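PDB 3OV9: nucleoprotein from Rift valley fever virus, which encapsidates the viral genomic RNA, shielding it from nucleases, and assembles into ring-shaped hexamers to form the nucleocapsid that serves as template for transcription and replication. Local coordinates for residues 60-65 / 117-122; 113-118 / 146-151; 168-173 / 198-203. All blocks are in the same frame, centred on the assembly; numbering follows the deposited sequence.

Contact 1 of 3, residues 60-65 / 117-122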
loop_
_atom_site.group_PDB
_atom_site.type_symbol
_atom_site.label_atom_id
_atom_site.label_comp_id
_atom_site.label_asym_id
_atom_site.label_seq_id
_atom_site.Cartn_x
_atom_site.Cartn_y
_atom_site.Cartn_z
ATOM N N LEU A 60 -3.730 -38.362 -6.214
ATOM C CA LEU A 60 -3.069 -37.139 -6.649
ATOM C C LEU A 60 -3.702 -35.888 -6.029
ATOM O O LEU A 60 -2.999 -35.028 -5.498
ATOM C CB LEU A 60 -3.108 -37.068 -8.179
ATOM C CG LEU A 60 -2.046 -36.325 -8.982
ATOM C CD1 LEU A 60 -0.632 -36.700 -8.557
ATOM C CD2 LEU A 60 -2.250 -36.598 -10.466
ATOM N N ALA A 61 -5.031 -35.801 -6.091
ATOM C CA ALA A 61 -5.771 -34.677 -5.517
ATOM C C ALA A 61 -5.544 -34.531 -4.015
ATOM O O ALA A 61 -5.368 -33.424 -3.509
ATOM C CB ALA A 61 -7.264 -34.821 -5.811
ATOM N N LEU A 62 -5.542 -35.660 -3.313
ATOM C CA LEU A 62 -5.502 -35.664 -1.855
ATOM C C LEU A 62 -4.107 -35.432 -1.283
ATOM O O LEU A 62 -3.971 -34.931 -0.166
ATOM C CB LEU A 62 -6.107 -36.968 -1.312
ATOM C CG LEU A 62 -7.632 -37.037 -1.111
ATOM C CD1 LEU A 62 -8.431 -36.440 -2.271
ATOM C CD2 LEU A 62 -8.074 -38.474 -0.848
ATOM N N THR A 63 -3.078 -35.780 -2.050
ATOM C CA THR A 63 -1.704 -35.692 -1.552
ATOM C C THR A 63 -0.878 -34.565 -2.182
ATOM O O THR A 63 0.104 -34.116 -1.586
ATOM C CB THR A 63 -0.951 -37.046 -1.659
ATOM O OG1 THR A 63 -0.750 -37.391 -3.033
ATOM C CG2 THR A 63 -1.726 -38.167 -0.949
ATOM N N ARG A 64 -1.275 -34.105 -3.369
ATOM C CA ARG A 64 -0.546 -33.026 -4.053
ATOM C C ARG A 64 -1.387 -31.782 -4.336
ATOM O O ARG A 64 -0.850 -30.682 -4.460
ATOM C CB ARG A 64 0.103 -33.529 -5.349
ATOM C CG ARG A 64 1.195 -34.588 -5.172
ATOM C CD ARG A 64 2.343 -34.140 -4.250
ATOM N NE ARG A 64 2.986 -32.888 -4.668
ATOM C CZ ARG A 64 4.030 -32.803 -5.494
ATOM N NH1 ARG A 64 4.569 -33.892 -6.026
ATOM N NH2 ARG A 64 4.539 -31.614 -5.794
ATOM N N GLY A 65 -2.702 -31.954 -4.448
ATOM C CA GLY A 65 -3.596 -30.820 -4.658
ATOM C C GLY A 65 -4.273 -30.788 -6.016
ATOM O O GLY A 65 -4.430 -31.819 -6.675
ATOM N N GLN A 117 -13.139 -43.296 1.863
ATOM C CA GLN A 117 -12.500 -44.536 2.295
ATOM C C GLN A 117 -10.987 -44.461 2.152
ATOM O O GLN A 117 -10.253 -44.963 3.010
ATOM C CB GLN A 117 -13.005 -45.718 1.472
ATOM C CG GLN A 117 -14.450 -46.087 1.701
ATOM C CD GLN A 117 -14.856 -47.264 0.850
ATOM O OE1 GLN A 117 -14.397 -48.389 1.067
ATOM N NE2 GLN A 117 -15.710 -47.013 -0.137
ATOM N N ALA A 118 -10.527 -43.851 1.058
ATOM C CA ALA A 118 -9.092 -43.719 0.792
ATOM C C ALA A 118 -8.398 -42.857 1.843
ATOM O O ALA A 118 -7.205 -43.024 2.091
ATOM C CB ALA A 118 -8.846 -43.166 -0.604
ATOM N N LEU A 119 -9.155 -41.950 2.460
ATOM C CA LEU A 119 -8.637 -41.068 3.513
ATOM C C LEU A 119 -8.099 -41.828 4.728
ATOM O O LEU A 119 -7.176 -41.360 5.399
ATOM C CB LEU A 119 -9.698 -40.049 3.946
ATOM C CG LEU A 119 -10.111 -38.982 2.926
ATOM C CD1 LEU A 119 -11.340 -38.224 3.387
ATOM C CD2 LEU A 119 -8.967 -38.011 2.642
ATOM N N VAL A 120 -8.680 -42.998 4.995
ATOM C CA VAL A 120 -8.215 -43.890 6.061
ATOM C C VAL A 120 -6.758 -44.308 5.822
ATOM O O VAL A 120 -5.949 -44.326 6.755
ATOM C CB VAL A 120 -9.133 -45.134 6.199
ATOM C CG1 VAL A 120 -8.607 -46.093 7.256
ATOM C CG2 VAL A 120 -10.559 -44.701 6.532
ATOM N N VAL A 121 -6.430 -44.618 4.572
ATOM C CA VAL A 121 -5.064 -44.997 4.196
ATOM C C VAL A 121 -4.157 -43.763 4.105
ATOM O O VAL A 121 -2.989 -43.811 4.503
ATOM C CB VAL A 121 -5.039 -45.792 2.859
ATOM C CG1 VAL A 121 -3.606 -46.002 2.353
ATOM C CG2 VAL A 121 -5.744 -47.135 3.012
ATOM N N LEU A 122 -4.708 -42.660 3.603
ATOM C CA LEU A 122 -3.911 -41.485 3.228
ATOM C C LEU A 122 -3.665 -40.458 4.338
ATOM O O LEU A 122 -2.945 -39.479 4.125
ATOM C CB LEU A 122 -4.536 -40.799 2.004
ATOM C CG LEU A 122 -4.529 -41.581 0.688
ATOM C CD1 LEU A 122 -5.482 -40.958 -0.323
ATOM C CD2 LEU A 122 -3.129 -41.666 0.117
#

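Contact 2 of 3, residues 113-118 / 146-151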
loop_
_atom_site.group_PDB
_atom_site.type_symbol
_atom_site.label_atom_id
_atom_site.label_comp_id
_atom_site.label_asym_id
_atom_site.label_seq_id
_atom_site.Cartn_x
_atom_site.Cartn_y
_atom_site.Cartn_z
ATOM N N GLY A 113 -17.614 -41.521 -2.348
ATOM C CA GLY A 113 -17.753 -42.800 -1.659
ATOM C C GLY A 113 -16.437 -43.542 -1.542
ATOM O O GLY A 113 -16.155 -44.147 -0.506
ATOM N N TRP A 114 -15.629 -43.482 -2.599
ATOM C CA TRP A 114 -14.303 -44.099 -2.584
ATOM C C TRP A 114 -13.269 -43.170 -1.945
ATOM O O TRP A 114 -12.449 -43.614 -1.146
ATOM C CB TRP A 114 -13.871 -44.515 -3.993
ATOM C CG TRP A 114 -12.656 -45.419 -4.016
ATOM C CD1 TRP A 114 -12.648 -46.785 -3.947
ATOM C CD2 TRP A 114 -11.282 -45.014 -4.121
ATOM N NE1 TRP A 114 -11.352 -47.256 -4.001
ATOM C CE2 TRP A 114 -10.497 -46.189 -4.107
ATOM C CE3 TRP A 114 -10.639 -43.773 -4.229
ATOM C CZ2 TRP A 114 -9.099 -46.159 -4.192
ATOM C CZ3 TRP A 114 -9.249 -43.743 -4.313
ATOM C CH2 TRP A 114 -8.498 -44.933 -4.298
ATOM N N THR A 115 -13.331 -41.882 -2.287
ATOM C CA THR A 115 -12.426 -40.867 -1.737
ATOM C C THR A 115 -12.376 -40.902 -0.211
ATOM O O THR A 115 -11.291 -40.898 0.381
ATOM C CB THR A 115 -12.826 -39.444 -2.205
ATOM O OG1 THR A 115 -12.876 -39.407 -3.635
ATOM C CG2 THR A 115 -11.833 -38.387 -1.703
ATOM N N CYS A 116 -13.546 -40.957 0.421
ATOM C CA CYS A 116 -13.619 -40.913 1.880
ATOM C C CYS A 116 -13.008 -42.152 2.532
ATOM O O CYS A 116 -12.433 -42.060 3.617
ATOM C CB CYS A 116 -15.056 -40.698 2.352
ATOM S SG CYS A 116 -15.695 -39.072 1.918
ATOM N N GLN A 117 -13.139 -43.296 1.863
ATOM C CA GLN A 117 -12.500 -44.536 2.295
ATOM C C GLN A 117 -10.987 -44.461 2.152
ATOM O O GLN A 117 -10.253 -44.963 3.010
ATOM C CB GLN A 117 -13.005 -45.718 1.472
ATOM C CG GLN A 117 -14.450 -46.087 1.701
ATOM C CD GLN A 117 -14.856 -47.264 0.850
ATOM O OE1 GLN A 117 -14.397 -48.389 1.067
ATOM N NE2 GLN A 117 -15.710 -47.013 -0.137
ATOM N N ALA A 118 -10.527 -43.851 1.058
ATOM C CA ALA A 118 -9.092 -43.719 0.792
ATOM C C ALA A 118 -8.398 -42.857 1.843
ATOM O O ALA A 118 -7.205 -43.024 2.091
ATOM C CB ALA A 118 -8.846 -43.166 -0.604
ATOM N N HIS A 146 -11.825 -34.533 3.844
ATOM C CA HIS A 146 -11.741 -33.904 2.522
ATOM C C HIS A 146 -13.070 -33.207 2.235
ATOM O O HIS A 146 -14.110 -33.670 2.707
ATOM C CB HIS A 146 -11.408 -34.921 1.426
ATOM C CG HIS A 146 -10.875 -34.295 0.175
ATOM N ND1 HIS A 146 -11.661 -34.060 -0.934
ATOM C CD2 HIS A 146 -9.646 -33.814 -0.128
ATOM C CE1 HIS A 146 -10.932 -33.489 -1.875
ATOM N NE2 HIS A 146 -9.706 -33.324 -1.411
ATOM N N PRO A 147 -13.052 -32.080 1.487
ATOM C CA PRO A 147 -14.327 -31.429 1.154
ATOM C C PRO A 147 -15.313 -32.351 0.424
ATOM O O PRO A 147 -16.529 -32.135 0.507
ATOM C CB PRO A 147 -13.900 -30.263 0.258
ATOM C CG PRO A 147 -12.529 -29.924 0.742
ATOM C CD PRO A 147 -11.898 -31.240 1.101
ATOM N N SER A 148 -14.788 -33.374 -0.252
ATOM C CA SER A 148 -15.595 -34.405 -0.918
ATOM C C SER A 148 -16.634 -35.041 0.001
ATOM O O SER A 148 -17.689 -35.472 -0.463
ATOM C CB SER A 148 -14.696 -35.514 -1.487
ATOM O OG SER A 148 -13.785 -35.000 -2.443
ATOM N N PHE A 149 -16.335 -35.097 1.301
ATOM C CA PHE A 149 -17.214 -35.740 2.286
ATOM C C PHE A 149 -18.623 -35.153 2.321
ATOM O O PHE A 149 -19.587 -35.861 2.631
ATOM C CB PHE A 149 -16.599 -35.696 3.696
ATOM C CG PHE A 149 -17.559 -36.101 4.782
ATOM C CD1 PHE A 149 -17.834 -37.446 5.017
ATOM C CD2 PHE A 149 -18.215 -35.139 5.542
ATOM C CE1 PHE A 149 -18.736 -37.821 6.008
ATOM C CE2 PHE A 149 -19.121 -35.505 6.536
ATOM C CZ PHE A 149 -19.381 -36.850 6.765
ATOM N N ALA A 150 -18.739 -33.862 2.021
ATOM C CA ALA A 150 -20.039 -33.187 2.011
ATOM C C ALA A 150 -21.086 -33.914 1.154
ATOM O O ALA A 150 -22.270 -33.922 1.498
ATOM C CB ALA A 150 -19.882 -31.747 1.558
ATOM N N GLY A 151 -20.639 -34.535 0.061
ATOM C CA GLY A 151 -21.520 -35.290 -0.838
ATOM C C GLY A 151 -21.994 -36.630 -0.294
ATOM O O GLY A 151 -22.747 -37.345 -0.959
#

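Contact 3 of 3, residues 168-173 / 198-203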
loop_
_atom_site.group_PDB
_atom_site.type_symbol
_atom_site.label_atom_id
_atom_site.label_comp_id
_atom_site.label_asym_id
_atom_site.label_seq_id
_atom_site.Cartn_x
_atom_site.Cartn_y
_atom_site.Cartn_z
ATOM N N ALA A 168 -18.770 -31.336 12.989
ATOM C CA ALA A 168 -17.593 -32.208 13.060
ATOM C C ALA A 168 -16.730 -32.097 11.803
ATOM O O ALA A 168 -15.509 -31.976 11.894
ATOM C CB ALA A 168 -18.008 -33.658 13.294
ATOM N N HIS A 169 -17.378 -32.134 10.638
ATOM C CA HIS A 169 -16.709 -31.968 9.344
ATOM C C HIS A 169 -16.088 -30.575 9.220
ATOM O O HIS A 169 -14.987 -30.427 8.682
ATOM C CB HIS A 169 -17.710 -32.234 8.207
ATOM C CG HIS A 169 -17.173 -31.978 6.828
ATOM N ND1 HIS A 169 -16.014 -32.554 6.353
ATOM C CD2 HIS A 169 -17.664 -31.230 5.812
ATOM C CE1 HIS A 169 -15.805 -32.159 5.109
ATOM N NE2 HIS A 169 -16.792 -31.354 4.756
ATOM N N SER A 170 -16.792 -29.570 9.738
ATOM C CA SER A 170 -16.335 -28.177 9.689
ATOM C C SER A 170 -15.060 -27.924 10.502
ATOM O O SER A 170 -14.304 -26.994 10.195
ATOM C CB SER A 170 -17.449 -27.222 10.122
ATOM O OG SER A 170 -18.526 -27.244 9.195
ATOM N N LEU A 171 -14.819 -28.747 11.525
ATOM C CA LEU A 171 -13.571 -28.666 12.290
ATOM C C LEU A 171 -12.376 -28.902 11.370
ATOM O O LEU A 171 -11.409 -28.136 11.400
ATOM C CB LEU A 171 -13.556 -29.649 13.468
ATOM C CG LEU A 171 -12.350 -29.555 14.419
ATOM C CD1 LEU A 171 -12.451 -28.331 15.327
ATOM C CD2 LEU A 171 -12.197 -30.826 15.247
ATOM N N TYR A 172 -12.459 -29.952 10.548
ATOM C CA TYR A 172 -11.446 -30.218 9.524
ATOM C C TYR A 172 -11.356 -29.098 8.485
ATOM O O TYR A 172 -10.256 -28.681 8.121
ATOM C CB TYR A 172 -11.685 -31.569 8.829
ATOM C CG TYR A 172 -11.115 -31.625 7.426
ATOM C CD1 TYR A 172 -9.763 -31.901 7.206
ATOM C CD2 TYR A 172 -11.925 -31.376 6.317
ATOM C CE1 TYR A 172 -9.236 -31.937 5.915
ATOM C CE2 TYR A 172 -11.410 -31.404 5.031
ATOM C CZ TYR A 172 -10.070 -31.684 4.833
ATOM O OH TYR A 172 -9.571 -31.714 3.550
ATOM N N LEU A 173 -12.510 -28.634 8.001
ATOM C CA LEU A 173 -12.555 -27.615 6.948
ATOM C C LEU A 173 -11.912 -26.308 7.398
ATOM O O LEU A 173 -11.312 -25.597 6.592
ATOM C CB LEU A 173 -13.989 -27.363 6.475
ATOM C CG LEU A 173 -14.672 -28.441 5.628
ATOM C CD1 LEU A 173 -16.123 -28.064 5.403
ATOM C CD2 LEU A 173 -13.961 -28.640 4.298
ATOM N N GLN A 198 -20.456 -22.528 1.546
ATOM C CA GLN A 198 -21.236 -22.533 0.303
ATOM C C GLN A 198 -21.050 -23.821 -0.528
ATOM O O GLN A 198 -22.043 -24.466 -0.869
ATOM C CB GLN A 198 -20.989 -21.266 -0.529
ATOM C CG GLN A 198 -22.043 -21.011 -1.604
ATOM C CD GLN A 198 -21.934 -19.632 -2.240
ATOM O OE1 GLN A 198 -22.946 -19.016 -2.578
ATOM N NE2 GLN A 198 -20.709 -19.149 -2.418
ATOM N N PRO A 199 -19.790 -24.206 -0.838
ATOM C CA PRO A 199 -19.607 -25.494 -1.527
ATOM C C PRO A 199 -19.977 -26.712 -0.670
ATOM O O PRO A 199 -20.409 -27.731 -1.219
ATOM C CB PRO A 199 -18.110 -25.509 -1.877
ATOM C CG PRO A 199 -17.486 -24.512 -0.977
ATOM C CD PRO A 199 -18.520 -23.459 -0.747
ATOM N N MET A 200 -19.818 -26.602 0.650
ATOM C CA MET A 200 -20.220 -27.666 1.578
ATOM C C MET A 200 -21.722 -27.929 1.466
ATOM O O MET A 200 -22.137 -29.053 1.185
ATOM C CB MET A 200 -19.836 -27.322 3.027
ATOM C CG MET A 200 -20.154 -28.422 4.056
ATOM S SD MET A 200 -19.900 -27.956 5.790
ATOM C CE MET A 200 -21.213 -26.754 6.026
ATOM N N ASN A 201 -22.525 -26.883 1.654
ATOM C CA ASN A 201 -23.983 -27.016 1.608
ATOM C C ASN A 201 -24.517 -27.442 0.241
ATOM O O ASN A 201 -25.494 -28.187 0.164
ATOM C CB ASN A 201 -24.665 -25.730 2.082
ATOM C CG ASN A 201 -24.519 -25.505 3.582
ATOM O OD1 ASN A 201 -24.503 -26.454 4.375
ATOM N ND2 ASN A 201 -24.424 -24.242 3.979
ATOM N N ALA A 202 -23.871 -26.978 -0.828
ATOM C CA ALA A 202 -24.230 -27.382 -2.189
ATOM C C ALA A 202 -24.133 -28.898 -2.374
ATOM O O ALA A 202 -25.043 -29.518 -2.925
ATOM C CB ALA A 202 -23.364 -26.655 -3.218
ATOM N N ALA A 203 -23.037 -29.490 -1.899
ATOM C CA ALA A 203 -22.851 -30.935 -1.999
ATOM C C ALA A 203 -23.794 -31.694 -1.064
ATOM O O ALA A 203 -24.317 -32.749 -1.429
ATOM C CB ALA A 203 -21.399 -31.312 -1.736
#

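Contact 1 of 3, residues 60-65 / 117-122
Leu62 reaches from the last turn of helix 50-63 into the notch between Leu119 and Leu122, which stand one turn apart near the end of helix 112-122. A single methyl, Leu62 CD2, does most of the touching: it lies 3.6 Å from Leu119 CD2 and just as near Leu122 CD1, and in both pairs the side chains cross at about a right angle. Leu119 starts out pointing past helix 50-63, and it is the branch ending in CD2 that brings it back into contact. The other methyl of Leu122 is used as well, CD2 resting 3.9 Å from Thr63 CG2. Thr63 can offer that methyl because its chi1 of 67° puts OG1 between the backbone N and the carbonyl carbon, where the hydroxyl hydrogen-bonds Val59 O one turn back in its own helix. The joint between the segments is thus wholly apolar, with no hydrogen bond across it. Val25 of a neighbouring subunit packs on Leu122, so the joint lies beside the hexamer interface, and segment 60-65 belongs to the region essential for oligomerization. Within the chain, helix 104-110 packs on Leu62 through Ala108, while His146 from the loop after helix 130-136 touches the same leucine.

Contact 2 of 3, residues 113-118 / 146-151
Cys116 SG lies over the backbone and inner side chain of Phe149, 3.7 Å from Phe149 CA and 3.9 Å from its CB. The sulfur meets the phenyl ring at its edge: it sits 5.4 Å from the centroid of the Phe149 ring, 85° off the normal, a Cys sulfur-aromatic contact. With CG anti to the backbone N (chi1 169°), the ring of Phe149 stands between the sulfur, on its CD1 side, and the ring of His169, on its CD2 side. One residue earlier on each segment, Thr115 CG2 rests 4.0 Å from Ser148 OG and also comes near the His146 ring. The threonine hydroxyl hydrogen-bonds Ala108 O and Leu111 O. Within 146-151 the imidazole is tied to the start of the 3-10 segment: His146 ND1 and Ser148 OG are hydrogen-bonded at 2.8 Å, and Ser148 N donates to His146 ND1 at 3.3 Å, from 30° out of the ring plane. Pro147 CD lies against one face of that ring, restricting it further. These bonds brace the start of 3-10 segment 147-151, which meets helix 112-122 through the Cys116-Phe149 and Thr115-Ser148 packing alone, in the buried heart of an all-helical bundle.

Contact 3 of 3, residues 168-173 / 198-203
Met200 makes every contact from segment 198-203, laying its thioether among His169, Ser170 and Leu173 of helix 159-180. The sulfur-aromatic contact comes first: Met200 SD stands 5.0 Å from the centroid of the His169 ring and 74° off its normal, so it meets the imidazole at the edge, with CD2 the nearest ring atom at 4.0 Å from SD. Histidine and methionine pass alongside one another, pointing opposite ways. Met200 is extended through its first two torsions, CG anti to the backbone N (chi1 -177°), which carries the sulfur across the gap between the helices; the chain bends at chi3, leaving SD, not the terminal methyl, as the atom nearest the serine. Apolar packing is supplied by Leu173, whose CD1 lies 3.8 Å from Met200 SD. The same leucine places CG over one face of the His169 ring, so ring and thioether share it as a neighbour. The polar atoms Ser170 OG and His169 ND1 find their hydrogen bonds outside the two segments. Ser170 OG approaches Met200 SD to 3.7 Å as a packing contact, while its hydrogen bond goes to Leu166 O one turn back. His169 ND1 is hydrogen-bonded to Met144 O, which helps fix the turn of the ring. Phe196 of helix 189-204 also packs on Ser170 and Leu173. The segment axes approach to 12.4 Å at 142° between their directions, a wide, roughly antiparallel pairing bridged by one long side chain. It is helix-to-helix packing within the orthogonal bundle, and Ala202 and Ala203, further along the same helix, line the nitrite pocket.

How the contacts relate
From the N terminus, contact 1 comes first, bringing the end of helix 50-63 onto helix 112-122 and closing a loop that includes helix 104-110. Contact 2 begins on that same helix, overlapping contact 1 at Gln117 and Ala118, and closes the next loop by returning residues 146-151 to it. Leu62 CD1 and His146 NE2, 3.5 Å apart, join the two directly. Contact 3 follows in series, closing the connection between helices 159-180 and 189-204; it meets contact 2 where His146 CA lies 3.2 Å from Tyr172 OH. No contact lies within another. Contacts 1 and 3, with centres about 17 Å apart, do not touch, so segment 146-151 is the bridge between them.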